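Local coordinates for protein putative NAD-dependent epimerase/dehydratase (Bacillus halodurans, PDB 3E8X) that probably acts as an NADP-dependent epimerase or dehydratase, binding NADP in a Rossmann-type fold, though its substrate and reaction are unknown, at residues D107-G110 and A111-T114; G223-I227 and A228-E232; P59-R62 and E63-A66. All coordinates share one frame; numbering follows the deposited sequence.

Interaction 1 (D107-G110 and A111-T114); sequences DLWG and AIKT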
ATOM      1  N   ASP A 107      -4.395   5.611  -6.835  1.00 49.83           N
ATOM      2  CA  ASP A 107      -4.324   4.261  -7.369  1.00 49.37           C
ATOM      3  C   ASP A 107      -4.403   3.208  -6.262  1.00 48.55           C
ATOM      4  O   ASP A 107      -4.928   2.104  -6.500  1.00 48.96           O
ATOM      5  CB  ASP A 107      -3.038   4.050  -8.219  1.00 49.26           C
ATOM      6  CG  ASP A 107      -2.870   5.102  -9.311  1.00 50.25           C
ATOM      7  OD1 ASP A 107      -2.709   4.729 -10.486  1.00 48.17           O
ATOM      8  OD2 ASP A 107      -2.916   6.313  -9.002  1.00 50.10           O
ATOM      9  N   LEU A 108      -3.842   3.507  -5.084  1.00 48.11           N
ATOM     10  CA  LEU A 108      -3.774   2.520  -4.010  1.00 47.74           C
ATOM     11  C   LEU A 108      -4.865   2.777  -2.969  1.00 48.87           C
ATOM     12  O   LEU A 108      -5.796   1.967  -2.789  1.00 48.87           O
ATOM     13  CB  LEU A 108      -2.391   2.494  -3.376  1.00 47.78           C
ATOM     14  CG  LEU A 108      -2.174   1.582  -2.143  1.00 47.57           C
ATOM     15  CD1 LEU A 108      -2.730   0.159  -2.364  1.00 44.64           C
ATOM     16  CD2 LEU A 108      -0.689   1.489  -1.694  1.00 46.28           C
ATOM     17  N   TRP A 109      -4.744   3.919  -2.278  1.00 49.00           N
ATOM     18  CA  TRP A 109      -5.605   4.240  -1.150  1.00 48.27           C
ATOM     19  C   TRP A 109      -7.028   4.444  -1.640  1.00 48.67           C
ATOM     20  O   TRP A 109      -7.946   3.929  -1.045  1.00 48.67           O
ATOM     21  CB  TRP A 109      -5.042   5.449  -0.417  1.00 48.86           C
ATOM     22  CG  TRP A 109      -5.764   5.912   0.797  1.00 48.23           C
ATOM     23  CD1 TRP A 109      -6.282   7.146   0.999  1.00 49.55           C
ATOM     24  CD2 TRP A 109      -5.985   5.181   2.011  1.00 48.58           C
ATOM     25  NE1 TRP A 109      -6.815   7.231   2.265  1.00 48.54           N
ATOM     26  CE2 TRP A 109      -6.652   6.036   2.900  1.00 47.91           C
ATOM     27  CE3 TRP A 109      -5.667   3.887   2.437  1.00 50.46           C
ATOM     28  CZ2 TRP A 109      -7.006   5.650   4.213  1.00 49.77           C
ATOM     29  CZ3 TRP A 109      -6.016   3.503   3.739  1.00 50.66           C
ATOM     30  CH2 TRP A 109      -6.696   4.392   4.602  1.00 49.46           C
ATOM     31  N   GLY A 110      -7.200   5.153  -2.761  1.00 49.60           N
ATOM     32  CA  GLY A 110      -8.529   5.335  -3.393  1.00 48.74           C
ATOM     33  C   GLY A 110      -9.241   4.033  -3.729  1.00 48.81           C
ATOM     34  O   GLY A 110     -10.434   3.889  -3.479  1.00 49.82           O
ATOM     35  N   ALA A 111      -8.499   3.083  -4.292  1.00 48.57           N
ATOM     36  CA  ALA A 111      -8.999   1.761  -4.615  1.00 48.40           C
ATOM     37  C   ALA A 111      -9.397   1.019  -3.374  1.00 48.26           C
ATOM     38  O   ALA A 111     -10.467   0.406  -3.332  1.00 48.27           O
ATOM     39  CB  ALA A 111      -7.962   0.939  -5.446  1.00 47.64           C
ATOM     40  N   ILE A 112      -8.544   1.079  -2.356  1.00 48.50           N
ATOM     41  CA  ILE A 112      -8.831   0.462  -1.064  1.00 48.02           C
ATOM     42  C   ILE A 112     -10.129   0.984  -0.441  1.00 47.56           C
ATOM     43  O   ILE A 112     -10.959   0.189   0.016  1.00 47.43           O
ATOM     44  CB  ILE A 112      -7.651   0.597  -0.053  1.00 48.38           C
ATOM     45  CG1 ILE A 112      -6.461  -0.283  -0.529  1.00 50.04           C
ATOM     46  CG2 ILE A 112      -8.165   0.313   1.395  1.00 47.03           C
ATOM     47  CD1 ILE A 112      -5.125  -0.159   0.332  1.00 48.50           C
ATOM     48  N   LYS A 113     -10.322   2.291  -0.443  1.00 45.98           N
ATOM     49  CA  LYS A 113     -11.568   2.862   0.020  1.00 45.81           C
ATOM     50  C   LYS A 113     -12.777   2.482  -0.855  1.00 46.47           C
ATOM     51  O   LYS A 113     -13.872   2.356  -0.324  1.00 46.38           O
ATOM     52  CB  LYS A 113     -11.441   4.379   0.188  1.00 45.48           C
ATOM     53  CG  LYS A 113     -10.372   4.848   1.261  1.00 44.80           C
ATOM     54  CD  LYS A 113     -10.347   6.344   1.498  1.00 44.56           C
ATOM     55  CE  LYS A 113      -9.743   7.126   0.305  1.00 44.65           C
ATOM     56  NZ  LYS A 113      -9.670   8.629   0.503  1.00 44.86           N
ATOM     57  N   THR A 114     -12.608   2.318  -2.177  1.00 46.75           N
ATOM     58  CA  THR A 114     -13.732   1.945  -3.069  0.50 46.69           C
ATOM     59  C   THR A 114     -14.200   0.527  -2.777  1.00 46.85           C
ATOM     60  O   THR A 114     -15.399   0.228  -2.806  1.00 46.96           O
ATOM     61  CB  THR A 114     -13.378   2.039  -4.595  0.50 47.03           C
ATOM     62  OG1 THR A 114     -12.364   1.071  -4.939  0.50 47.26           O
ATOM     63  CG2 THR A 114     -12.932   3.430  -4.956  0.50 46.08           C
TER

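Interaction 2 (G223-I227 and A228-E232); sequences GDTPI and AKVVE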
ATOM      1  N   GLY A 223      -4.072  -9.228 -29.729  1.00 49.01           N
ATOM      2  CA  GLY A 223      -3.697 -10.543 -30.262  1.00 48.91           C
ATOM      3  C   GLY A 223      -4.678 -10.949 -31.357  1.00 48.80           C
ATOM      4  O   GLY A 223      -5.162 -10.088 -32.118  1.00 50.53           O
ATOM      5  N   ASP A 224      -5.041 -12.221 -31.387  1.00 48.21           N
ATOM      6  CA  ASP A 224      -5.775 -12.769 -32.513  1.00 48.11           C
ATOM      7  C   ASP A 224      -7.154 -13.335 -32.228  1.00 47.63           C
ATOM      8  O   ASP A 224      -7.863 -13.716 -33.148  1.00 46.62           O
ATOM      9  CB  ASP A 224      -4.908 -13.836 -33.149  1.00 48.24           C
ATOM     10  CG  ASP A 224      -3.703 -13.235 -33.875  1.00 50.61           C
ATOM     11  OD1 ASP A 224      -3.801 -12.088 -34.406  1.00 53.12           O
ATOM     12  OD2 ASP A 224      -2.646 -13.905 -33.914  1.00 54.16           O
ATOM     13  N   THR A 225      -7.549 -13.388 -30.969  1.00 46.54           N
ATOM     14  CA  THR A 225      -8.768 -14.035 -30.606  1.00 47.16           C
ATOM     15  C   THR A 225      -9.835 -12.970 -30.344  1.00 47.23           C
ATOM     16  O   THR A 225      -9.620 -12.039 -29.579  1.00 47.63           O
ATOM     17  CB  THR A 225      -8.599 -14.892 -29.350  1.00 46.90           C
ATOM     18  OG1 THR A 225      -7.442 -15.715 -29.481  1.00 46.31           O
ATOM     19  CG2 THR A 225      -9.842 -15.730 -29.075  1.00 46.57           C
ATOM     20  N   PRO A 226     -11.007 -13.122 -30.972  1.00 48.65           N
ATOM     21  CA  PRO A 226     -12.095 -12.195 -30.670  1.00 48.68           C
ATOM     22  C   PRO A 226     -12.424 -12.109 -29.166  1.00 48.99           C
ATOM     23  O   PRO A 226     -12.477 -13.120 -28.495  1.00 49.70           O
ATOM     24  CB  PRO A 226     -13.260 -12.752 -31.497  1.00 49.19           C
ATOM     25  CG  PRO A 226     -12.589 -13.442 -32.667  1.00 49.50           C
ATOM     26  CD  PRO A 226     -11.379 -14.092 -32.029  1.00 48.37           C
ATOM     27  N   ILE A 227     -12.669 -10.896 -28.677  1.00 48.78           N
ATOM     28  CA  ILE A 227     -12.902 -10.615 -27.265  1.00 48.42           C
ATOM     29  C   ILE A 227     -14.035 -11.460 -26.622  1.00 48.25           C
ATOM     30  O   ILE A 227     -13.898 -11.918 -25.521  1.00 48.46           O
ATOM     31  CB  ILE A 227     -13.157  -9.059 -27.039  1.00 49.29           C
ATOM     32  CG1 ILE A 227     -11.842  -8.273 -27.203  1.00 48.67           C
ATOM     33  CG2 ILE A 227     -13.818  -8.797 -25.644  1.00 47.07           C
ATOM     34  CD1 ILE A 227     -11.979  -6.780 -27.480  1.00 46.84           C
ATOM     35  N   ALA A 228     -15.155 -11.648 -27.308  1.00 48.38           N
ATOM     36  CA  ALA A 228     -16.265 -12.476 -26.813  1.00 48.51           C
ATOM     37  C   ALA A 228     -15.808 -13.911 -26.527  1.00 48.82           C
ATOM     38  O   ALA A 228     -16.126 -14.458 -25.492  1.00 48.79           O
ATOM     39  CB  ALA A 228     -17.445 -12.478 -27.801  1.00 48.33           C
ATOM     40  N   LYS A 229     -15.043 -14.483 -27.449  1.00 48.79           N
ATOM     41  CA  LYS A 229     -14.523 -15.833 -27.305  1.00 49.01           C
ATOM     42  C   LYS A 229     -13.478 -15.968 -26.182  1.00 49.12           C
ATOM     43  O   LYS A 229     -13.456 -16.958 -25.441  1.00 49.11           O
ATOM     44  CB  LYS A 229     -13.992 -16.319 -28.650  1.00 48.09           C
ATOM     45  CG  LYS A 229     -13.402 -17.681 -28.615  1.00 49.02           C
ATOM     46  CD  LYS A 229     -13.032 -18.150 -30.005  1.00 48.40           C
ATOM     47  CE  LYS A 229     -12.315 -19.440 -29.951  1.00 49.40           C
ATOM     48  NZ  LYS A 229     -11.725 -19.734 -31.262  1.00 54.44           N
ATOM     49  N   VAL A 230     -12.613 -14.972 -26.039  1.00 49.55           N
ATOM     50  CA  VAL A 230     -11.632 -14.970 -24.955  1.00 48.30           C
ATOM     51  C   VAL A 230     -12.354 -15.008 -23.608  1.00 48.05           C
ATOM     52  O   VAL A 230     -11.953 -15.746 -22.711  1.00 46.98           O
ATOM     53  CB  VAL A 230     -10.651 -13.735 -25.073  1.00 49.52           C
ATOM     54  CG1 VAL A 230     -10.049 -13.431 -23.806  1.00 46.86           C
ATOM     55  CG2 VAL A 230      -9.521 -13.995 -26.145  1.00 47.69           C
ATOM     56  N   VAL A 231     -13.433 -14.217 -23.479  1.00 47.79           N
ATOM     57  CA  VAL A 231     -14.162 -14.092 -22.225  1.00 47.02           C
ATOM     58  C   VAL A 231     -14.929 -15.362 -21.916  1.00 48.04           C
ATOM     59  O   VAL A 231     -15.009 -15.737 -20.760  1.00 48.24           O
ATOM     60  CB  VAL A 231     -15.076 -12.799 -22.154  1.00 46.98           C
ATOM     61  CG1 VAL A 231     -16.042 -12.839 -20.939  1.00 45.78           C
ATOM     62  CG2 VAL A 231     -14.197 -11.489 -22.088  1.00 45.65           C
ATOM     63  N   GLU A 232     -15.482 -16.023 -22.948  1.00 48.45           N
ATOM     64  CA  GLU A 232     -16.122 -17.338 -22.830  1.00 47.73           C
ATOM     65  C   GLU A 232     -15.241 -18.386 -22.208  1.00 46.93           C
ATOM     66  O   GLU A 232     -15.729 -19.262 -21.520  1.00 45.05           O
ATOM     67  CB  GLU A 232     -16.543 -17.861 -24.194  1.00 47.87           C
ATOM     68  CG  GLU A 232     -17.776 -17.150 -24.742  1.00 48.22           C
ATOM     69  CD  GLU A 232     -18.004 -17.336 -26.254  1.00 49.50           C
ATOM     70  OE1 GLU A 232     -17.282 -18.121 -26.941  1.00 48.17           O
ATOM     71  OE2 GLU A 232     -18.934 -16.656 -26.746  1.00 49.84           O
TER

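Interaction 3 (P59-R62 and E63-A66); sequences PELR and ERGA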
ATOM      1  N   PRO A  59     -21.911  16.631 -18.919  1.00 47.91           N
ATOM      2  CA  PRO A  59     -22.599  16.662 -20.208  1.00 48.09           C
ATOM      3  C   PRO A  59     -21.935  15.843 -21.317  1.00 47.81           C
ATOM      4  O   PRO A  59     -22.645  15.112 -22.016  1.00 48.42           O
ATOM      5  CB  PRO A  59     -22.667  18.161 -20.537  1.00 47.98           C
ATOM      6  CG  PRO A  59     -22.647  18.821 -19.186  1.00 48.08           C
ATOM      7  CD  PRO A  59     -21.746  17.979 -18.359  1.00 48.23           C
ATOM      8  N   GLU A  60     -20.610  15.913 -21.465  1.00 47.89           N
ATOM      9  CA  GLU A  60     -19.947  15.126 -22.526  1.00 48.10           C
ATOM     10  C   GLU A  60     -19.891  13.642 -22.220  1.00 47.89           C
ATOM     11  O   GLU A  60     -19.898  12.802 -23.131  1.00 47.54           O
ATOM     12  CB  GLU A  60     -18.561  15.682 -22.875  1.00 47.80           C
ATOM     13  CG  GLU A  60     -18.638  16.999 -23.650  1.00 49.33           C
ATOM     14  CD  GLU A  60     -17.305  17.439 -24.242  1.00 49.17           C
ATOM     15  OE1 GLU A  60     -16.328  16.645 -24.315  1.00 56.06           O
ATOM     16  OE2 GLU A  60     -17.249  18.580 -24.659  1.00 53.16           O
ATOM     17  N   LEU A  61     -19.829  13.290 -20.930  1.00 48.84           N
ATOM     18  CA  LEU A  61     -19.857  11.856 -20.573  1.00 48.07           C
ATOM     19  C   LEU A  61     -21.240  11.249 -20.798  1.00 47.95           C
ATOM     20  O   LEU A  61     -21.348  10.103 -21.218  1.00 47.60           O
ATOM     21  CB  LEU A  61     -19.346  11.619 -19.160  1.00 49.11           C
ATOM     22  CG  LEU A  61     -17.866  12.030 -18.988  1.00 47.51           C
ATOM     23  CD1 LEU A  61     -17.562  11.785 -17.613  1.00 47.06           C
ATOM     24  CD2 LEU A  61     -16.894  11.332 -19.994  1.00 46.12           C
ATOM     25  N   ARG A  62     -22.295  12.024 -20.579  1.00 46.65           N
ATOM     26  CA  ARG A  62     -23.629  11.620 -21.022  1.00 47.65           C
ATOM     27  C   ARG A  62     -23.688  11.373 -22.552  1.00 46.99           C
ATOM     28  O   ARG A  62     -24.283  10.396 -22.973  1.00 48.25           O
ATOM     29  CB  ARG A  62     -24.683  12.665 -20.644  1.00 47.20           C
ATOM     30  CG  ARG A  62     -24.930  12.829 -19.196  1.00 49.56           C
ATOM     31  CD  ARG A  62     -26.107  13.781 -18.923  1.00 49.52           C
ATOM     32  NE  ARG A  62     -26.274  14.026 -17.483  1.00 51.25           N
ATOM     33  CZ  ARG A  62     -26.980  13.249 -16.650  1.00 51.29           C
ATOM     34  NH1 ARG A  62     -27.618  12.165 -17.081  1.00 52.44           N
ATOM     35  NH2 ARG A  62     -27.059  13.563 -15.369  1.00 54.94           N
ATOM     36  N   GLU A  63     -23.071  12.247 -23.365  1.00 47.37           N
ATOM     37  CA  GLU A  63     -22.981  12.068 -24.823  1.00 47.11           C
ATOM     38  C   GLU A  63     -22.230  10.772 -25.179  1.00 47.62           C
ATOM     39  O   GLU A  63     -22.574  10.070 -26.114  1.00 47.81           O
ATOM     40  CB  GLU A  63     -22.231  13.241 -25.479  1.00 47.73           C
ATOM     41  CG  GLU A  63     -22.986  14.551 -25.491  1.00 46.17           C
ATOM     42  CD  GLU A  63     -22.229  15.635 -26.170  1.00 45.34           C
ATOM     43  OE1 GLU A  63     -21.059  15.421 -26.523  1.00 48.06           O
ATOM     44  OE2 GLU A  63     -22.797  16.727 -26.359  1.00 42.73           O
ATOM     45  N   ARG A  64     -21.209  10.464 -24.416  1.00 48.26           N
ATOM     46  CA  ARG A  64     -20.400   9.228 -24.607  1.00 47.54           C
ATOM     47  C   ARG A  64     -21.035   7.932 -24.080  1.00 47.60           C
ATOM     48  O   ARG A  64     -20.490   6.836 -24.256  1.00 47.91           O
ATOM     49  CB  ARG A  64     -19.058   9.445 -23.941  1.00 46.99           C
ATOM     50  CG  ARG A  64     -18.316  10.621 -24.540  1.00 47.96           C
ATOM     51  CD  ARG A  64     -16.856  10.516 -24.138  1.00 48.24           C
ATOM     52  NE  ARG A  64     -16.041  11.519 -24.792  1.00 47.76           N
ATOM     53  CZ  ARG A  64     -15.489  11.382 -25.981  1.00 46.40           C
ATOM     54  NH1 ARG A  64     -15.665  10.275 -26.692  1.00 48.72           N
ATOM     55  NH2 ARG A  64     -14.769  12.370 -26.465  1.00 46.66           N
ATOM     56  N   GLY A  65     -22.185   8.038 -23.437  1.00 48.05           N
ATOM     57  CA  GLY A  65     -22.885   6.848 -22.968  1.00 48.09           C
ATOM     58  C   GLY A  65     -23.367   6.772 -21.523  1.00 48.06           C
ATOM     59  O   GLY A  65     -24.086   5.850 -21.193  1.00 47.08           O
ATOM     60  N   ALA A  66     -23.002   7.732 -20.676  1.00 47.86           N
ATOM     61  CA  ALA A  66     -23.404   7.686 -19.272  1.00 48.12           C
ATOM     62  C   ALA A  66     -24.892   7.938 -19.109  1.00 48.10           C
ATOM     63  O   ALA A  66     -25.472   8.830 -19.774  1.00 46.23           O
ATOM     64  CB  ALA A  66     -22.603   8.676 -18.421  1.00 48.07           C
TER
HETATM   65  O   HOH W   1     -15.786  13.928 -23.332  1.00 64.39           O
HETATM   66  O   HOH W   2     -27.488  10.600 -19.716  1.00 39.13           O

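Interaction 1 (D107-G110 and A111-T114)
Helix 100-121 links the parallel strands 87-90 and 125-129 in a beta-alpha-beta unit, and on its side toward the second subunit Lys113 lies over one face of the Trp109 indole. The lysine turns back over the ring through its bend at chi3 (-72°), with CD 4.1 Å from the centroid of the five-membered ring of Trp109, a CH-pi contact. Further along, Lys113 CE comes 3.5 Å from Trp109 NE1. CG of Trp109 lies opposite its backbone N (chi1 -178°), which carries the indole along the helix to where Lys113, one turn on, can cover it. Trp109 NE1 donates to OD1 of Asp138 of the second subunit; Lys113 NZ is hydrogen-bonded to Leu74 O. Were Trp109 an alanine, Lys113 would probably lose the surface that carries its methylenes, and Asp138 of the second subunit its N-H partner.

Beside this pair, Leu108 and Ile112 run alongside each other in the same direction, with Leu108 CD1 3.6 Å from Ile112 CD1. Leu108 also packs on Leu108 of the second subunit, and Ile112 on Leu153 of that chain. Backbone bonds hold the spacing: Ile112 N to Leu108 O and Lys113 N to Trp109 O, both 2.9 Å. Asp107, which touches NADP, accepts a hydrogen bond from Ser94 N at OD2. This is the i to i+4 ladder of a Rossmann-type crossover helix, used here for cofactor contact and dimer packing.

Interaction 2 (G223-I227 and A228-E232)
Thr225 and Val230 meet methyl to methyl, their side chains crossing at a slant. Thr225 CG2 sits 3.4 Å from Val230 CG2, and Thr225 CB only 3.5 Å from the same methyl, shorter than carbon atoms normally approach. The torsion of Thr225 (chi1 -49°) sets its methyl trans to its own backbone N and turns it to the helix, while OG1 sits beside that N, opposite the carbonyl carbon. Lys229 runs past the methyl at about a right angle: its CG and CD both lie 4.1 Å from Thr225 CG2, and only the end beyond them leads away. One methyl thus meets both a valine and the root of a lysine.

Backbone bonds start the helix that carries Val230 and Lys229. Pro226, at the N-cap position, offers its carbonyl to Val230 N, with 3.1 Å between Val230 N and Pro226 O and an N-H...O angle of 160°. The next bond, Val231 N to Ile227 O, is also 3.1 Å. Ile227 and Val231 follow one another a turn apart, their CG2 methyls loosely in touch at 4.5 Å.

The corner carries the chain from strand 216-223 into helix 227-232. Val230 packs against Val182 and Val184 of strand 181-185, Ile227 reaches Val182 as well as Asp199 and Lys202 of helix 197-207, and Val231 touches Glu206 of that same helix.

Interaction 3 (P59-R62 and E63-A66)
Ala66 O is approached by two groups linked to Arg62. A water donates to it, at 2.7 Å from Ala66 O, and the same water accepts from Arg62 NH1 at 3.1 Å, lying in plane at the edge of the guanidinium. The other approach is a CA-H...O contact, with Arg62 CA 3.6 Å from Ala66 O. Arg62 CG stands opposite the carbonyl carbon (chi1 -67°), and the straight chain beyond brings NH1 to this water and so to the backbone carbonyl of Ala66.

Inside this ring of contacts the backbone closes. Ala66 N reaches back to Leu61 O, 2.9 Å away, in a nearly straight bond (167°), while Gly65 N binds Arg62 O at 3.2 Å, coming from above the carbonyl plane. With the positive phi of Gly65 (130°) these two bonds make a Schellman motif ending helix 58-63. At those backbone angles a CB would collide with Arg64 O, so glycine suits this position. Ala66 CB comes back to Leu61, giving the motif its apolar side: both residues pack on Ala50 of strand 47-52, and Leu61 reaches on to Leu38 of helix 32-43 and Ile69 of strand 68-71.

Arg64 N donates to Glu60 O at 3.0 Å, and the side chains of the same two residues share a second water, which gives its hydrogen to Glu60 OE1 (2.9 Å) and takes one from Arg64 NE (2.8 Å), lying in the guanidinium plane at its edge. Opposite charges thus meet through water and not directly. Glu63 crosses Glu60 at a slant, their carboxylates almost parallel in plane but their charged oxygens not in contact; Arg64 would probably offset part of the charge of Glu60.

From the N terminus, interaction 3 comes first: 59-66 ends helix 58-63 and turns the chain toward strand 68-71, on the half of the sheet that holds strand 47-52. Interaction 1 follows on helix 100-121, between strands 87-90 and 125-129, and faces the second subunit. Interaction 2 is last, turning the corner out of strand 216-223 into helix 227-232. Each contact closes within one short unbroken run of chain, in series, so none nests in or crosses another. None touches another; the centres of interactions 1 and 2 stand about 30 Å apart, on opposite sides of the chain's centre, and those of interactions 1 and 3 about 25 Å apart.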